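Local coordinates for protein condensin complex subunit 3 (Schizosaccharomyces pombe, PDB 5OQR) that is a regulatory subunit of the condensin complex, which is required to convert interphase chromatin into condensed, mitotic-like chromosomes, at residues R39-I44 with C101-R106; C468-I473 with V484-T489; K606-Q611 with G628-V633. All coordinates share one frame; numbering follows the deposited sequence.

Interaction 1. Residues R39-I44 with C101-R106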
loop_
_atom_site.group_PDB
_atom_site.type_symbol
_atom_site.label_atom_id
_atom_site.label_comp_id
_atom_site.label_asym_id
_atom_site.label_seq_id
_atom_site.Cartn_x
_atom_site.Cartn_y
_atom_site.Cartn_z
ATOM N N ARG A 39 -32.045 -16.820 36.580
ATOM C CA ARG A 39 -31.161 -16.731 37.735
ATOM C C ARG A 39 -29.735 -17.115 37.359
ATOM O O ARG A 39 -28.771 -16.521 37.854
ATOM C CB ARG A 39 -31.686 -17.629 38.855
ATOM C CG ARG A 39 -30.933 -17.515 40.162
ATOM C CD ARG A 39 -31.473 -18.505 41.182
ATOM N NE ARG A 39 -30.499 -18.810 42.226
ATOM C CZ ARG A 39 -30.662 -19.752 43.149
ATOM N NH1 ARG A 39 -31.763 -20.493 43.165
ATOM N NH2 ARG A 39 -29.720 -19.958 44.060
ATOM N N ALA A 40 -29.583 -18.112 36.484
ATOM C CA ALA A 40 -28.255 -18.478 36.005
ATOM C C ALA A 40 -27.653 -17.363 35.162
ATOM O O ALA A 40 -26.444 -17.116 35.218
ATOM C CB ALA A 40 -28.324 -19.776 35.200
ATOM N N LEU A 41 -28.483 -16.677 34.375
ATOM C CA LEU A 41 -27.989 -15.604 33.523
ATOM C C LEU A 41 -27.675 -14.351 34.329
ATOM O O LEU A 41 -26.684 -13.666 34.051
ATOM C CB LEU A 41 -29.011 -15.300 32.430
ATOM C CG LEU A 41 -29.265 -16.480 31.491
ATOM C CD1 LEU A 41 -30.518 -16.264 30.689
ATOM C CD2 LEU A 41 -28.080 -16.687 30.566
ATOM N N ASN A 42 -28.502 -14.037 35.328
ATOM C CA ASN A 42 -28.182 -12.935 36.227
ATOM C C ASN A 42 -26.791 -13.099 36.822
ATOM O O ASN A 42 -26.129 -12.107 37.141
ATOM C CB ASN A 42 -29.228 -12.845 37.340
ATOM C CG ASN A 42 -30.621 -12.568 36.810
ATOM O OD1 ASN A 42 -30.787 -11.928 35.772
ATOM N ND2 ASN A 42 -31.631 -13.051 37.522
ATOM N N ILE A 43 -26.331 -14.345 36.973
ATOM C CA ILE A 43 -24.973 -14.612 37.442
ATOM C C ILE A 43 -23.969 -14.625 36.298
ATOM O O ILE A 43 -22.754 -14.632 36.550
ATOM C CB ILE A 43 -24.968 -15.931 38.245
ATOM C CG1 ILE A 43 -25.545 -15.661 39.642
ATOM C CG2 ILE A 43 -23.565 -16.554 38.317
ATOM C CD1 ILE A 43 -25.491 -16.822 40.598
ATOM N N ILE A 44 -24.431 -14.614 35.047
ATOM C CA ILE A 44 -23.522 -14.426 33.923
ATOM C C ILE A 44 -23.249 -12.949 33.673
ATOM O O ILE A 44 -22.226 -12.610 33.066
ATOM C CB ILE A 44 -24.090 -15.122 32.674
ATOM C CG1 ILE A 44 -23.724 -16.607 32.710
ATOM C CG2 ILE A 44 -23.568 -14.486 31.382
ATOM C CD1 ILE A 44 -24.519 -17.465 31.765
ATOM N N CYS A 101 -25.664 -7.920 25.582
ATOM C CA CYS A 101 -25.518 -7.996 24.133
ATOM C C CYS A 101 -24.996 -9.360 23.709
ATOM O O CYS A 101 -25.443 -9.921 22.701
ATOM C CB CYS A 101 -24.586 -6.889 23.643
ATOM S SG CYS A 101 -25.255 -5.224 23.829
ATOM N N GLN A 102 -24.046 -9.912 24.466
ATOM C CA GLN A 102 -23.524 -11.239 24.160
ATOM C C GLN A 102 -24.639 -12.275 24.163
ATOM O O GLN A 102 -24.767 -13.073 23.227
ATOM C CB GLN A 102 -22.438 -11.614 25.168
ATOM C CG GLN A 102 -21.776 -12.957 24.911
ATOM C CD GLN A 102 -20.797 -13.337 26.001
ATOM O OE1 GLN A 102 -20.992 -13.003 27.169
ATOM N NE2 GLN A 102 -19.734 -14.037 25.627
ATOM N N ILE A 103 -25.462 -12.276 25.212
ATOM C CA ILE A 103 -26.527 -13.267 25.322
ATOM C C ILE A 103 -27.564 -13.055 24.227
ATOM O O ILE A 103 -27.925 -13.990 23.503
ATOM C CB ILE A 103 -27.167 -13.213 26.722
ATOM C CG1 ILE A 103 -26.120 -13.510 27.799
ATOM C CG2 ILE A 103 -28.306 -14.222 26.826
ATOM C CD1 ILE A 103 -26.567 -13.163 29.201
ATOM N N ILE A 104 -28.058 -11.824 24.088
ATOM C CA ILE A 104 -29.104 -11.552 23.105
ATOM C C ILE A 104 -28.651 -11.971 21.715
ATOM O O ILE A 104 -29.422 -12.559 20.948
ATOM C CB ILE A 104 -29.503 -10.066 23.149
ATOM C CG1 ILE A 104 -30.213 -9.759 24.470
ATOM C CG2 ILE A 104 -30.408 -9.708 21.965
ATOM C CD1 ILE A 104 -30.469 -8.297 24.699
ATOM N N ALA A 105 -27.396 -11.679 21.366
ATOM C CA ALA A 105 -26.897 -12.024 20.040
ATOM C C ALA A 105 -27.027 -13.517 19.776
ATOM O O ALA A 105 -27.475 -13.935 18.701
ATOM C CB ALA A 105 -25.440 -11.583 19.896
ATOM N N ARG A 106 -26.642 -14.341 20.748
ATOM C CA ARG A 106 -26.633 -15.783 20.537
ATOM C C ARG A 106 -28.032 -16.380 20.638
ATOM O O ARG A 106 -28.377 -17.285 19.871
ATOM C CB ARG A 106 -25.705 -16.455 21.547
ATOM C CG ARG A 106 -24.268 -15.965 21.501
ATOM C CD ARG A 106 -23.346 -16.932 22.225
ATOM N NE ARG A 106 -21.983 -16.423 22.349
ATOM C CZ ARG A 106 -20.990 -17.083 22.935
ATOM N NH1 ARG A 106 -19.781 -16.544 23.003
ATOM N NH2 ARG A 106 -21.200 -18.286 23.453
#
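Ile-103 reaches across from helix 94-108 to Leu-41 and Ile-44, and most of the contact can be read along its longer branch. At CB the side chain is still distant: Ile-103 CB stands 5.3 Å from Leu-41 CD2. The shorter branch approaches the leucine loosely, Ile-103 CG2 being 4.5 Å from Leu-41 CD2. CG1 lies anti to the carbonyl carbon and beside the backbone N (chi1 -60°), and the next bond is extended (chi2 166°), which carries the branch straight out to its end. Along it, Ile-103 CG1 comes to 4.5 Å from Ile-44 CG2, still loose. The terminal methyl does the touching, with Ile-103 CD1 at 3.9 Å from Ile-44 CG2 and at 4.1 Å from Leu-41 CD2. Seen from CD1 the two partners are about 79° apart, so the methyl sits between the two side chains instead of on one.

The two are brought together by one turn of chain, for Leu-41 and Ile-44 are three residues apart and Ile-44 N bonds to Leu-41 O. They also touch each other, Leu-41 CD2 lying 3.8 Å from Ile-44 CD1. Such apolar meeting of helices is how an alpha-solenoid builds its core, and segment 101-106 belongs to the HEAT 2 repeat. Here the segments come together between two intervening helices: Ile-85 of helix 78-86 touches both Leu-41 and Ile-103, while helix 52-69 offers Leu-61 to Leu-41, Val-57 to Ile-44 and Leu-58 to Ile-103. All three contact residues are buried, and only 129 Å² is lost between the segments themselves. On segment 39-44, Arg-39, Asn-42 and Ile-43 pack instead against the chain of another protein, and Asn-42 OD1 is hydrogen-bonded to His-84 NE2.

Interaction 2. Residues C468-I473 with V484-T489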
loop_
_atom_site.group_PDB
_atom_site.type_symbol
_atom_site.label_atom_id
_atom_site.label_comp_id
_atom_site.label_asym_id
_atom_site.label_seq_id
_atom_site.Cartn_x
_atom_site.Cartn_y
_atom_site.Cartn_z
ATOM N N CYS A 468 14.771 5.518 -29.064
ATOM C CA CYS A 468 15.050 4.163 -28.604
ATOM C C CYS A 468 16.505 3.779 -28.830
ATOM O O CYS A 468 17.034 2.916 -28.121
ATOM C CB CYS A 468 14.132 3.170 -29.312
ATOM S SG CYS A 468 12.406 3.272 -28.828
ATOM N N LEU A 469 17.164 4.393 -29.810
ATOM C CA LEU A 469 18.568 4.093 -30.062
ATOM C C LEU A 469 19.423 4.469 -28.860
ATOM O O LEU A 469 20.153 3.638 -28.312
ATOM C CB LEU A 469 19.038 4.830 -31.319
ATOM C CG LEU A 469 20.551 4.907 -31.552
ATOM C CD1 LEU A 469 21.180 3.531 -31.591
ATOM C CD2 LEU A 469 20.853 5.661 -32.833
ATOM N N PHE A 470 19.337 5.726 -28.430
ATOM C CA PHE A 470 20.134 6.203 -27.310
ATOM C C PHE A 470 19.619 5.713 -25.964
ATOM O O PHE A 470 20.303 5.902 -24.954
ATOM C CB PHE A 470 20.188 7.730 -27.335
ATOM C CG PHE A 470 20.903 8.278 -28.534
ATOM C CD1 PHE A 470 22.271 8.126 -28.664
ATOM C CD2 PHE A 470 20.211 8.927 -29.539
ATOM C CE1 PHE A 470 22.935 8.617 -29.764
ATOM C CE2 PHE A 470 20.872 9.422 -30.642
ATOM C CZ PHE A 470 22.236 9.266 -30.754
ATOM N N GLU A 471 18.444 5.087 -25.926
ATOM C CA GLU A 471 17.986 4.417 -24.718
ATOM C C GLU A 471 18.676 3.081 -24.495
ATOM O O GLU A 471 18.670 2.580 -23.366
ATOM C CB GLU A 471 16.475 4.188 -24.779
ATOM C CG GLU A 471 15.656 5.192 -23.995
ATOM C CD GLU A 471 14.167 5.051 -24.246
ATOM O OE1 GLU A 471 13.753 4.008 -24.796
ATOM O OE2 GLU A 471 13.411 5.984 -23.902
ATOM N N ASN A 472 19.273 2.499 -25.535
ATOM C CA ASN A 472 19.798 1.140 -25.480
ATOM C C ASN A 472 21.316 1.077 -25.585
ATOM O O ASN A 472 21.865 -0.010 -25.797
ATOM C CB ASN A 472 19.165 0.294 -26.585
ATOM C CG ASN A 472 17.788 -0.203 -26.217
ATOM O OD1 ASN A 472 16.781 0.406 -26.568
ATOM N ND2 ASN A 472 17.735 -1.316 -25.498
ATOM N N ILE A 473 22.011 2.204 -25.442
ATOM C CA ILE A 473 23.465 2.214 -25.380
ATOM C C ILE A 473 23.883 2.930 -24.104
ATOM O O ILE A 473 23.135 3.725 -23.534
ATOM C CB ILE A 473 24.108 2.870 -26.619
ATOM C CG1 ILE A 473 23.550 4.275 -26.842
ATOM C CG2 ILE A 473 23.870 2.010 -27.845
ATOM C CD1 ILE A 473 24.359 5.091 -27.816
ATOM N N VAL A 484 26.982 12.522 -34.104
ATOM C CA VAL A 484 27.031 13.775 -34.852
ATOM C C VAL A 484 26.053 13.723 -36.011
ATOM O O VAL A 484 25.459 14.741 -36.383
ATOM C CB VAL A 484 28.469 14.064 -35.334
ATOM C CG1 VAL A 484 28.530 15.410 -36.035
ATOM C CG2 VAL A 484 29.446 14.047 -34.169
ATOM N N ASP A 485 25.856 12.538 -36.590
ATOM C CA ASP A 485 24.893 12.381 -37.673
ATOM C C ASP A 485 23.469 12.591 -37.171
ATOM O O ASP A 485 22.741 13.451 -37.678
ATOM C CB ASP A 485 25.045 10.996 -38.304
ATOM C CG ASP A 485 24.317 10.876 -39.629
ATOM O OD1 ASP A 485 23.915 9.753 -39.989
ATOM O OD2 ASP A 485 24.145 11.909 -40.311
ATOM N N MET A 486 23.052 11.807 -36.174
ATOM C CA MET A 486 21.702 11.953 -35.638
ATOM C C MET A 486 21.453 13.376 -35.155
ATOM O O MET A 486 20.345 13.904 -35.303
ATOM C CB MET A 486 21.472 10.961 -34.496
ATOM C CG MET A 486 21.752 9.505 -34.848
ATOM S SD MET A 486 21.110 9.022 -36.454
ATOM C CE MET A 486 19.377 9.126 -36.115
ATOM N N LEU A 487 22.468 14.014 -34.573
ATOM C CA LEU A 487 22.314 15.391 -34.119
ATOM C C LEU A 487 22.062 16.328 -35.293
ATOM O O LEU A 487 21.074 17.070 -35.314
ATOM C CB LEU A 487 23.556 15.823 -33.338
ATOM C CG LEU A 487 23.717 15.288 -31.913
ATOM C CD1 LEU A 487 25.079 15.666 -31.370
ATOM C CD2 LEU A 487 22.626 15.813 -30.996
ATOM N N LYS A 488 22.952 16.307 -36.288
ATOM C CA LYS A 488 22.827 17.230 -37.412
ATOM C C LYS A 488 21.583 16.939 -38.240
ATOM O O LYS A 488 20.906 17.864 -38.699
ATOM C CB LYS A 488 24.073 17.160 -38.296
ATOM C CG LYS A 488 25.328 17.716 -37.648
ATOM C CD LYS A 488 26.398 18.062 -38.677
ATOM C CE LYS A 488 27.066 16.826 -39.258
ATOM N NZ LYS A 488 28.514 17.068 -39.520
ATOM N N THR A 489 21.265 15.661 -38.441
ATOM C CA THR A 489 20.227 15.302 -39.399
ATOM C C THR A 489 18.826 15.378 -38.806
ATOM O O THR A 489 17.881 15.721 -39.523
ATOM C CB THR A 489 20.483 13.895 -39.941
ATOM O OG1 THR A 489 21.834 13.800 -40.410
ATOM C CG2 THR A 489 19.537 13.583 -41.092
#
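Met-486 lays the base of its side chain against the far end of the Phe-470 ring. Its CG is 4.1 Å from Phe-470 CZ, and Met-486 CB is 4.2 Å from that same CZ and equally far from Phe-470 CE2. The approach is oblique to the ring. The phenyl group gets there because CG of Phe-470 sits beside the backbone N and anti to the carbonyl carbon (chi1 -65°), which sends the ring out from the last turn of helix 457-471 with CZ leading.

A second, looser touch comes from Leu-469, whose CD2 is 4.4 Å from Met-486 CG. The same methyl lies 4.4 Å from Phe-470 CE2, so leucine and ring form a joint surface for one methylene group. Beyond that methylene the methionine turns off: chi2 (-43°) takes SD off the line, leaving Met-486 SD 5.8 Å from Phe-470 CZ, and chi3 (-68°) then bends the CE methyl. The atoms touching the ring are thus CB and CG, with SD farther off.

The two helices follow one another in the chain, and segment 484-489 lies in the HEAT 7 repeat; apolar packing between successive helices is what builds an alpha-solenoid. Neighbouring helices add to it: Leu-469 rests on Phe-419, Cys-420 and Leu-423 of helix 416-434, while Phe-470 rests on Leu-512 and Val-513 of helix 500-514 and on Leu-516. Just past the end of helix 457-471, Ile-473 O accepts a hydrogen bond from a basic side chain of another protein.

No hydrogen bond links the two segments, and just 92 Å² is buried between them. What remains is nonpolar contact between CH groups, probably hydrophobic and dispersive in origin.

Interaction 3. Residues K606-Q611 with G628-V633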
loop_
_atom_site.group_PDB
_atom_site.type_symbol
_atom_site.label_atom_id
_atom_site.label_comp_id
_atom_site.label_asym_id
_atom_site.label_seq_id
_atom_site.Cartn_x
_atom_site.Cartn_y
_atom_site.Cartn_z
ATOM N N LYS A 606 14.832 20.330 4.440
ATOM C CA LYS A 606 13.788 21.090 5.125
ATOM C C LYS A 606 12.630 21.420 4.194
ATOM O O LYS A 606 11.477 21.125 4.552
ATOM C CB LYS A 606 14.394 22.342 5.768
ATOM C CG LYS A 606 13.405 23.208 6.533
ATOM C CD LYS A 606 13.791 24.673 6.458
ATOM C CE LYS A 606 12.805 25.544 7.216
ATOM N NZ LYS A 606 12.804 26.947 6.725
ATOM N N PRO A 607 12.837 22.008 3.015
ATOM C CA PRO A 607 11.706 22.177 2.088
ATOM C C PRO A 607 10.974 20.884 1.768
ATOM O O PRO A 607 9.754 20.907 1.561
ATOM C CB PRO A 607 12.374 22.768 0.842
ATOM C CG PRO A 607 13.558 23.470 1.361
ATOM C CD PRO A 607 14.052 22.675 2.514
ATOM N N LEU A 608 11.679 19.754 1.709
ATOM C CA LEU A 608 11.014 18.483 1.438
ATOM C C LEU A 608 10.048 18.122 2.556
ATOM O O LEU A 608 8.887 17.780 2.305
ATOM C CB LEU A 608 12.049 17.369 1.260
ATOM C CG LEU A 608 12.410 16.887 -0.145
ATOM C CD1 LEU A 608 13.261 15.637 -0.022
ATOM C CD2 LEU A 608 11.190 16.599 -1.000
ATOM N N ILE A 609 10.519 18.177 3.802
ATOM C CA ILE A 609 9.682 17.793 4.933
ATOM C C ILE A 609 8.468 18.705 5.030
ATOM O O ILE A 609 7.354 18.250 5.313
ATOM C CB ILE A 609 10.515 17.800 6.230
ATOM C CG1 ILE A 609 11.555 16.678 6.174
ATOM C CG2 ILE A 609 9.618 17.649 7.464
ATOM C CD1 ILE A 609 12.501 16.636 7.349
ATOM N N ILE A 610 8.659 20.002 4.794
ATOM C CA ILE A 610 7.543 20.941 4.880
ATOM C C ILE A 610 6.480 20.589 3.848
ATOM O O ILE A 610 5.305 20.398 4.179
ATOM C CB ILE A 610 8.040 22.388 4.711
ATOM C CG1 ILE A 610 8.903 22.785 5.909
ATOM C CG2 ILE A 610 6.859 23.351 4.555
ATOM C CD1 ILE A 610 9.476 24.184 5.838
ATOM N N GLN A 611 6.879 20.504 2.578
ATOM C CA GLN A 611 5.926 20.182 1.522
ATOM C C GLN A 611 5.259 18.837 1.775
ATOM O O GLN A 611 4.050 18.687 1.576
ATOM C CB GLN A 611 6.635 20.177 0.169
ATOM C CG GLN A 611 5.721 20.443 -1.005
ATOM C CD GLN A 611 5.365 21.904 -1.135
ATOM O OE1 GLN A 611 6.240 22.768 -1.132
ATOM N NE2 GLN A 611 4.075 22.193 -1.239
ATOM N N GLY A 628 6.821 9.236 0.888
ATOM C CA GLY A 628 6.496 8.181 1.829
ATOM C C GLY A 628 7.496 7.046 1.789
ATOM O O GLY A 628 7.691 6.348 2.785
ATOM N N TYR A 629 8.143 6.848 0.641
ATOM C CA TYR A 629 9.170 5.825 0.498
ATOM C C TYR A 629 10.572 6.370 0.726
ATOM O O TYR A 629 11.444 5.638 1.206
ATOM C CB TYR A 629 9.092 5.195 -0.897
ATOM C CG TYR A 629 10.249 4.275 -1.210
ATOM C CD1 TYR A 629 11.298 4.697 -2.014
ATOM C CD2 TYR A 629 10.303 2.996 -0.685
ATOM C CE1 TYR A 629 12.362 3.866 -2.292
ATOM C CE2 TYR A 629 11.361 2.156 -0.957
ATOM C CZ TYR A 629 12.388 2.596 -1.760
ATOM O OH TYR A 629 13.445 1.756 -2.030
ATOM N N PHE A 630 10.804 7.643 0.405
ATOM C CA PHE A 630 12.152 8.198 0.474
ATOM C C PHE A 630 12.600 8.408 1.915
ATOM O O PHE A 630 13.698 7.989 2.300
ATOM C CB PHE A 630 12.207 9.511 -0.307
ATOM C CG PHE A 630 13.253 10.468 0.188
ATOM C CD1 PHE A 630 12.930 11.444 1.115
ATOM C CD2 PHE A 630 14.554 10.395 -0.275
ATOM C CE1 PHE A 630 13.885 12.324 1.575
ATOM C CE2 PHE A 630 15.513 11.275 0.179
ATOM C CZ PHE A 630 15.178 12.240 1.106
ATOM N N PHE A 631 11.771 9.063 2.729
ATOM C CA PHE A 631 12.201 9.423 4.079
ATOM C C PHE A 631 12.673 8.219 4.882
ATOM O O PHE A 631 13.761 8.290 5.476
ATOM C CB PHE A 631 11.075 10.174 4.800
ATOM C CG PHE A 631 10.935 11.611 4.379
ATOM C CD1 PHE A 631 11.993 12.491 4.510
ATOM C CD2 PHE A 631 9.744 12.082 3.861
ATOM C CE1 PHE A 631 11.871 13.809 4.123
ATOM C CE2 PHE A 631 9.614 13.402 3.472
ATOM C CZ PHE A 631 10.681 14.265 3.605
ATOM N N PRO A 632 11.945 7.104 4.943
ATOM C CA PRO A 632 12.490 5.939 5.661
ATOM C C PRO A 632 13.782 5.416 5.058
ATOM O O PRO A 632 14.699 5.040 5.796
ATOM C CB PRO A 632 11.355 4.908 5.564
ATOM C CG PRO A 632 10.137 5.697 5.280
ATOM C CD PRO A 632 10.578 6.859 4.461
ATOM N N VAL A 633 13.876 5.377 3.728
ATOM C CA VAL A 633 15.081 4.873 3.073
ATOM C C VAL A 633 16.265 5.778 3.381
ATOM O O VAL A 633 17.368 5.310 3.687
ATOM C CB VAL A 633 14.844 4.746 1.556
ATOM C CG1 VAL A 633 16.161 4.617 0.790
ATOM C CG2 VAL A 633 13.960 3.556 1.269
#
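Leu-608 and Ile-609 set aliphatic groups against the rings of Phe-630 and Phe-631. Leu-608 CD1 lies 3.7 Å from Phe-630 CE1 and approaches that ring obliquely, the two side chains coming from opposite directions; Leu-608 CB is 4.1 Å from Phe-631 CZ. Ile-609 CG1, also oblique, is 3.5 Å from Phe-631 CE1 and 3.6 Å from its CZ. That branch stands beside the backbone N (chi1 -68°), which brings CG1 to the CE1-CZ side of the ring.

Backbone takes part as well: Phe-631 CZ is 3.9 Å from Ile-609 CA and 4.0 Å from the carbonyl carbon of Leu-608, which sits at the ring's edge, near its plane.

Aromatic against aromatic, the two phenylalanines brace each other. Phe-630 CD1 lies 3.7 Å above one face of the Phe-631 ring, toward its rim, while Phe-631 CE1 is in the plane of Phe-630, at its edge.

Consecutive helices 601-613 and 621-635 pack as in an alpha-solenoid. The axes of the two short segments approach to 11.8 Å at 134°, about midway between perpendicular and antiparallel, a spacing wide enough for the rings. Each helix is kinked at a proline, Pro-607 and Pro-632. Around the pair, Phe-631 stacks with Trp-682, Leu-608 and Phe-630 touch helix 580-597, Leu-608 also meets helix 563-574, and Ile-609 rests on Ile-648 of helix 639-661.

The three contacts follow in series along an all-helical chain, none touching another. Interactions 1 and 2 lie on opposite sides of the chain's centre, their own centres 81 Å apart. Interaction 3 sits closer in, about 17 Å from the chain's centre, with its centre 53 Å from that of interaction 1 and 37 Å from that of interaction 2; the nearest atoms of interactions 2 and 3 are still about 22 Å apart. Those two both lie in the C-terminal region shared by nuclear condensin complex subunits. No active site or ligand ties the set together, but a second protein chain comes within reach of residues in all three, consistent with a solenoid that holds a partner along its length.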